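PDB 5ODW: pyocin-S2 from Pseudomonas aeruginosa, which kills sensitive cells as a nuclease bacteriocin that breaks down chromosomal DNA and blocks lipid synthesis, this chain being its N-terminal part without the nuclease domain. Local coordinates for residues H65-T76 against D170-I178. Sequence-based numbering, arbitrary orientation.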
loop_
_atom_site.group_PDB
_atom_site.type_symbol
_atom_site.label_atom_id
_atom_site.label_comp_id
_atom_site.label_asym_id
_atom_site.label_seq_id
_atom_site.Cartn_x
_atom_site.Cartn_y
_atom_site.Cartn_z
ATOM N N HIS C 65 29.595 33.223 -11.524
ATOM C CA HIS C 65 30.905 32.989 -10.924
ATOM C C HIS C 65 32.044 33.170 -11.967
ATOM O O HIS C 65 33.041 33.816 -11.667
ATOM C CB HIS C 65 30.944 31.593 -10.237
ATOM C CG HIS C 65 32.318 31.048 -9.937
ATOM N ND1 HIS C 65 33.158 31.635 -8.995
ATOM C CD2 HIS C 65 32.940 29.967 -10.455
ATOM C CE1 HIS C 65 34.259 30.905 -8.994
ATOM N NE2 HIS C 65 34.174 29.890 -9.852
ATOM N N SER C 66 31.919 32.544 -13.160
ATOM C CA SER C 66 32.939 32.593 -14.216
ATOM C C SER C 66 33.049 33.954 -14.906
ATOM O O SER C 66 34.124 34.275 -15.409
ATOM C CB SER C 66 32.745 31.473 -15.236
ATOM O OG SER C 66 31.374 31.215 -15.485
ATOM N N GLU C 67 31.959 34.752 -14.924
ATOM C CA GLU C 67 31.969 36.102 -15.505
ATOM C C GLU C 67 32.860 37.029 -14.646
ATOM O O GLU C 67 33.513 37.948 -15.156
ATOM C CB GLU C 67 30.527 36.659 -15.609
ATOM C CG GLU C 67 30.389 38.036 -16.267
ATOM C CD GLU C 67 29.002 38.631 -16.449
ATOM O OE1 GLU C 67 28.007 37.998 -16.023
ATOM O OE2 GLU C 67 28.913 39.739 -17.031
ATOM N N LEU C 68 32.876 36.740 -13.331
ATOM C CA LEU C 68 33.572 37.445 -12.266
ATOM C C LEU C 68 35.046 37.016 -12.148
ATOM O O LEU C 68 35.904 37.882 -11.974
ATOM C CB LEU C 68 32.782 37.241 -10.969
ATOM C CG LEU C 68 33.209 37.982 -9.727
ATOM C CD1 LEU C 68 33.029 39.491 -9.864
ATOM C CD2 LEU C 68 32.440 37.468 -8.538
ATOM N N LYS C 69 35.330 35.728 -12.300
ATOM C CA LYS C 69 36.711 35.254 -12.311
ATOM C C LYS C 69 37.436 35.797 -13.555
ATOM O O LYS C 69 38.598 36.182 -13.489
ATOM C CB LYS C 69 36.776 33.730 -12.254
ATOM C CG LYS C 69 37.975 33.216 -11.477
ATOM C CD LYS C 69 37.919 31.714 -11.257
ATOM C CE LYS C 69 38.312 30.950 -12.510
ATOM N NZ LYS C 69 38.527 29.504 -12.229
ATOM N N LYS C 70 36.737 35.805 -14.689
ATOM C CA LYS C 70 37.252 36.335 -15.951
ATOM C C LYS C 70 37.889 37.721 -15.691
ATOM O O LYS C 70 39.097 37.884 -15.912
ATOM C CB LYS C 70 36.112 36.487 -16.978
ATOM C CG LYS C 70 35.918 35.294 -17.898
ATOM C CD LYS C 70 35.094 35.681 -19.134
ATOM C CE LYS C 70 34.745 34.504 -20.024
ATOM N NZ LYS C 70 34.190 34.933 -21.342
ATOM N N ASN C 71 37.112 38.653 -15.141
ATOM C CA ASN C 71 37.538 40.034 -14.884
ATOM C C ASN C 71 37.729 40.417 -13.416
ATOM O O ASN C 71 37.339 41.506 -13.017
ATOM C CB ASN C 71 36.521 41.008 -15.478
ATOM C CG ASN C 71 36.230 40.737 -16.935
ATOM O OD1 ASN C 71 37.133 40.460 -17.723
ATOM N ND2 ASN C 71 34.960 40.832 -17.307
ATOM N N LEU C 72 38.298 39.534 -12.608
ATOM C CA LEU C 72 38.441 39.805 -11.169
ATOM C C LEU C 72 39.469 40.914 -10.833
ATOM O O LEU C 72 39.271 41.620 -9.837
ATOM C CB LEU C 72 38.718 38.519 -10.355
ATOM C CG LEU C 72 38.232 38.537 -8.892
ATOM C CD1 LEU C 72 36.710 38.744 -8.790
ATOM C CD2 LEU C 72 38.669 37.306 -8.164
ATOM N N LYS C 73 40.545 41.067 -11.659
ATOM C CA LYS C 73 41.603 42.085 -11.482
ATOM C C LYS C 73 41.002 43.490 -11.531
ATOM O O LYS C 73 41.286 44.295 -10.653
ATOM C CB LYS C 73 42.706 41.967 -12.561
ATOM C CG LYS C 73 43.323 40.578 -12.727
ATOM C CD LYS C 73 44.638 40.619 -13.505
ATOM C CE LYS C 73 45.140 39.246 -13.864
ATOM N NZ LYS C 73 46.556 39.301 -14.307
ATOM N N ASN C 74 40.146 43.761 -12.543
ATOM C CA ASN C 74 39.492 45.056 -12.768
ATOM C C ASN C 74 38.392 45.291 -11.773
ATOM O O ASN C 74 38.250 46.408 -11.281
ATOM C CB ASN C 74 38.940 45.159 -14.188
ATOM C CG ASN C 74 39.935 44.743 -15.231
ATOM O OD1 ASN C 74 41.056 45.278 -15.307
ATOM N ND2 ASN C 74 39.573 43.725 -16.004
ATOM N N GLU C 75 37.610 44.244 -11.475
ATOM C CA GLU C 75 36.512 44.314 -10.519
ATOM C C GLU C 75 37.033 44.701 -9.136
ATOM O O GLU C 75 36.493 45.636 -8.538
ATOM C CB GLU C 75 35.750 42.981 -10.474
ATOM C CG GLU C 75 34.461 43.020 -9.676
ATOM C CD GLU C 75 34.582 42.910 -8.168
ATOM O OE1 GLU C 75 35.229 41.955 -7.682
ATOM O OE2 GLU C 75 34.010 43.779 -7.474
ATOM N N THR C 76 38.074 44.006 -8.639
ATOM C CA THR C 76 38.604 44.288 -7.310
ATOM C C THR C 76 39.349 45.652 -7.297
ATOM O O THR C 76 39.171 46.420 -6.344
ATOM C CB THR C 76 39.377 43.093 -6.762
ATOM O OG1 THR C 76 39.423 43.178 -5.338
ATOM C CG2 THR C 76 40.754 42.953 -7.345
ATOM N N ASP C 170 35.821 30.979 -3.409
ATOM C CA ASP C 170 36.796 30.873 -4.494
ATOM C C ASP C 170 37.302 32.288 -4.883
ATOM O O ASP C 170 38.513 32.529 -4.941
ATOM C CB ASP C 170 36.192 30.115 -5.706
ATOM C CG ASP C 170 37.211 29.741 -6.783
ATOM O OD1 ASP C 170 38.210 29.052 -6.451
ATOM O OD2 ASP C 170 37.000 30.119 -7.960
ATOM N N ILE C 171 36.353 33.215 -5.088
ATOM C CA ILE C 171 36.563 34.619 -5.428
ATOM C C ILE C 171 37.390 35.333 -4.325
ATOM O O ILE C 171 38.459 35.863 -4.630
ATOM C CB ILE C 171 35.192 35.313 -5.741
ATOM C CG1 ILE C 171 34.454 34.678 -6.964
ATOM C CG2 ILE C 171 35.327 36.828 -5.890
ATOM C CD1 ILE C 171 35.235 34.561 -8.320
ATOM N N TYR C 172 36.914 35.304 -3.055
ATOM C CA TYR C 172 37.586 35.897 -1.885
ATOM C C TYR C 172 39.058 35.447 -1.768
ATOM O O TYR C 172 39.916 36.306 -1.571
ATOM C CB TYR C 172 36.848 35.560 -0.573
ATOM C CG TYR C 172 35.520 36.252 -0.319
ATOM C CD1 TYR C 172 35.392 37.634 -0.457
ATOM C CD2 TYR C 172 34.450 35.559 0.244
ATOM C CE1 TYR C 172 34.198 38.287 -0.145
ATOM C CE2 TYR C 172 33.250 36.197 0.554
ATOM C CZ TYR C 172 33.126 37.561 0.357
ATOM O OH TYR C 172 31.949 38.190 0.689
ATOM N N LYS C 173 39.348 34.116 -1.917
ATOM C CA LYS C 173 40.700 33.520 -1.880
ATOM C C LYS C 173 41.609 34.168 -2.934
ATOM O O LYS C 173 42.768 34.463 -2.637
ATOM C CB LYS C 173 40.638 31.996 -2.151
ATOM C CG LYS C 173 41.000 31.085 -0.972
ATOM C CD LYS C 173 40.924 29.601 -1.383
ATOM C CE LYS C 173 40.834 28.608 -0.237
ATOM N NZ LYS C 173 40.160 27.342 -0.648
ATOM N N ALA C 174 41.077 34.377 -4.161
ATOM C CA ALA C 174 41.771 34.984 -5.302
ATOM C C ALA C 174 41.941 36.504 -5.154
ATOM O O ALA C 174 42.962 37.046 -5.593
ATOM C CB ALA C 174 41.025 34.672 -6.582
ATOM N N GLN C 175 40.933 37.186 -4.553
ATOM C CA GLN C 175 40.942 38.632 -4.310
ATOM C C GLN C 175 42.036 39.029 -3.332
ATOM O O GLN C 175 42.645 40.084 -3.507
ATOM C CB GLN C 175 39.578 39.130 -3.820
ATOM C CG GLN C 175 38.567 39.321 -4.948
ATOM C CD GLN C 175 37.278 39.947 -4.495
ATOM O OE1 GLN C 175 36.852 40.969 -5.020
ATOM N NE2 GLN C 175 36.598 39.329 -3.547
ATOM N N ILE C 176 42.294 38.176 -2.306
ATOM C CA ILE C 176 43.348 38.381 -1.301
ATOM C C ILE C 176 44.725 38.334 -1.996
ATOM O O ILE C 176 45.577 39.171 -1.699
ATOM C CB ILE C 176 43.217 37.412 -0.081
ATOM C CG1 ILE C 176 41.887 37.663 0.670
ATOM C CG2 ILE C 176 44.407 37.590 0.885
ATOM C CD1 ILE C 176 41.400 36.576 1.499
ATOM N N ALA C 177 44.901 37.405 -2.963
ATOM C CA ALA C 177 46.117 37.265 -3.767
ATOM C C ALA C 177 46.379 38.552 -4.559
ATOM O O ALA C 177 47.522 39.028 -4.593
ATOM C CB ALA C 177 45.983 36.084 -4.716
ATOM N N ILE C 178 45.308 39.130 -5.155
ATOM C CA ILE C 178 45.349 40.385 -5.924
ATOM C C ILE C 178 45.732 41.550 -5.008
ATOM O O ILE C 178 46.543 42.387 -5.407
ATOM C CB ILE C 178 44.027 40.682 -6.716
ATOM C CG1 ILE C 178 43.693 39.563 -7.730
ATOM C CG2 ILE C 178 44.121 42.037 -7.404
ATOM C CD1 ILE C 178 42.426 39.737 -8.491
#
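Helix 65-70 runs almost parallel to helix 170-178, 5° between their directions, until the helix is interrupted at N71 and helix 72-76 turns off to cross the same partner at -75°, the axes 10.3 Å apart. Two knobs-into-holes interlock the helices. I171 enters the hole formed by H65, L68, K69 and L72, its two branches dividing the work: CD1 comes close to ND1 and CE1 of H65, I171 CG1 meets L68 CD2 at 3.8 Å, and I171 CG2 reaches L72 CD1 at 3.7 Å. In return L72, its CG anti to the backbone N (chi1 -152°), drops among I171, A174, Q175 and I178; its CD2 rests on A174 CB at 3.9 Å and on Q175 CG, the L72 and Q175 side chains crossing at about a right angle. Farther along, T76 CG2 packs against I178 CG2 (3.5 Å), and I178 CD1 reaches over to K73 CA (3.9 Å). At the other end the contact is polar: D170 OD2 approaches the edge of the H65 ring in its plane, 3.0 Å from H65 CE1, and K69 NZ stays 4.6 Å from D170 OD2, too long for a salt bridge, and may still attract it weakly. The contact thus fastens the kink between helices 47-70 and 72-86 to the long helix 153-204, where Y167 stacks on H65, I23, in the loop before strand 24-26, touches I171 and Q175, and helix 96-121 packs against Y172 and I176.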